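Local coordinates for PqqA binding protein (Xanthomonas campestris pv. campestris, PDB 3G2B) that probably binds the precursor peptide PqqA and presents it to PqqE during biosynthesis of the redox cofactor pyrroloquinoline quinone, at residues Thr55-Leu58 with Ala59-Ala62. Sequence-based numbering, arbitrary orientation.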
loop_
_atom_site.group_PDB
_atom_site.type_symbol
_atom_site.label_atom_id
_atom_site.label_comp_id
_atom_site.label_asym_id
_atom_site.label_seq_id
_atom_site.Cartn_x
_atom_site.Cartn_y
_atom_site.Cartn_z
ATOM N N THR A 55 4.389 -17.100 12.086
ATOM C CA THR A 55 5.178 -18.297 12.357
ATOM C C THR A 55 4.889 -19.370 11.309
ATOM O O THR A 55 5.794 -19.844 10.618
ATOM C CB THR A 55 4.838 -18.859 13.751
ATOM O OG1 THR A 55 4.909 -17.804 14.723
ATOM C CG2 THR A 55 5.811 -19.957 14.136
ATOM N N GLN A 56 3.619 -19.751 11.201
ATOM C CA GLN A 56 3.194 -20.757 10.231
ATOM C C GLN A 56 3.415 -20.230 8.818
ATOM O O GLN A 56 3.191 -19.050 8.551
ATOM C CB GLN A 56 1.705 -21.070 10.414
ATOM C CG GLN A 56 1.342 -21.609 11.784
ATOM C CD GLN A 56 1.856 -23.016 12.008
ATOM O OE1 GLN A 56 2.415 -23.326 13.062
ATOM N NE2 GLN A 56 1.658 -23.882 11.018
ATOM N N SER A 57 3.847 -21.102 7.915
ATOM C CA SER A 57 4.073 -20.707 6.527
ATOM C C SER A 57 2.774 -20.892 5.762
ATOM O O SER A 57 1.850 -21.537 6.258
ATOM C CB SER A 57 5.150 -21.582 5.891
ATOM O OG SER A 57 4.681 -22.910 5.736
ATOM N N LEU A 58 2.702 -20.336 4.555
ATOM C CA LEU A 58 1.491 -20.481 3.749
ATOM C C LEU A 58 1.279 -21.954 3.416
ATOM O O LEU A 58 0.146 -22.419 3.317
ATOM C CB LEU A 58 1.593 -19.658 2.462
ATOM C CG LEU A 58 1.788 -18.151 2.661
ATOM C CD1 LEU A 58 1.670 -17.453 1.302
ATOM C CD2 LEU A 58 0.747 -17.605 3.630
ATOM N N ALA A 59 2.376 -22.686 3.239
ATOM C CA ALA A 59 2.284 -24.110 2.943
ATOM C C ALA A 59 1.603 -24.814 4.114
ATOM O O ALA A 59 0.702 -25.631 3.921
ATOM C CB ALA A 59 3.682 -24.691 2.713
ATOM N N GLN A 60 2.026 -24.485 5.332
ATOM C CA GLN A 60 1.444 -25.091 6.525
ATOM C C GLN A 60 -0.015 -24.685 6.688
ATOM O O GLN A 60 -0.862 -25.502 7.034
ATOM C CB GLN A 60 2.241 -24.680 7.764
ATOM C CG GLN A 60 3.633 -25.288 7.808
ATOM C CD GLN A 60 4.467 -24.758 8.965
ATOM O OE1 GLN A 60 4.781 -23.569 9.028
ATOM N NE2 GLN A 60 4.833 -25.644 9.888
ATOM N N ILE A 61 -0.308 -23.416 6.437
ATOM C CA ILE A 61 -1.679 -22.942 6.560
ATOM C C ILE A 61 -2.583 -23.680 5.575
ATOM O O ILE A 61 -3.686 -24.100 5.927
ATOM C CB ILE A 61 -1.759 -21.418 6.316
ATOM C CG1 ILE A 61 -1.084 -20.681 7.478
ATOM C CG2 ILE A 61 -3.218 -20.982 6.177
ATOM C CD1 ILE A 61 -0.938 -19.187 7.269
ATOM N N ALA A 62 -2.107 -23.852 4.346
ATOM C CA ALA A 62 -2.892 -24.537 3.321
ATOM C C ALA A 62 -3.103 -26.010 3.659
ATOM O O ALA A 62 -4.195 -26.543 3.472
ATOM C CB ALA A 62 -2.212 -24.406 1.969
#
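S57 and Q60 hold each other at the start of helix 58-68 through two reciprocal bonds between side chain and backbone. At the N-cap position, a chi1 of 68° sets S57 OG between its own N and carbonyl carbon, facing Q60, and OG accepts a hydrogen bond from the backbone N-H of Q60, 3.1 Å from OG to N. Q60 returns the grip: its chain, extended beyond CG, runs back past the serine hydroxyl and carries OE1 to 2.9 Å from S57 N. That bond is nearly straight, 162° at the hydrogen, and uses an in-plane lone pair of the carboxamide, which helps to fix the rotation of the glutamine head. Such an exchange is a capping box, a textbook way of satisfying amides in the first turn of a helix, which have no carbonyl of a preceding helical turn placed to accept them; here the helix is the second of three in the helical part of PqqD. The bend at chi2 (-71°) folds Q56 over, so that its NE2 lies 3.4 Å from Q60 CB, the two chains crossing at about a right angle. Ordinary helical bonding begins at once, S57 O receiving I61 N and L58 O receiving A62 N, each at 2.9 Å. The CB of L58 points away from 59-62, and the buried side chain packs on Y52 and on V80 and T84 of helix 73-89; its CD2 lies 4.3 Å from I61 CD1, a loose contact. The backbones of L58 and A59 hydrogen-bond to the second subunit, whose R9 packs on S57 and A59.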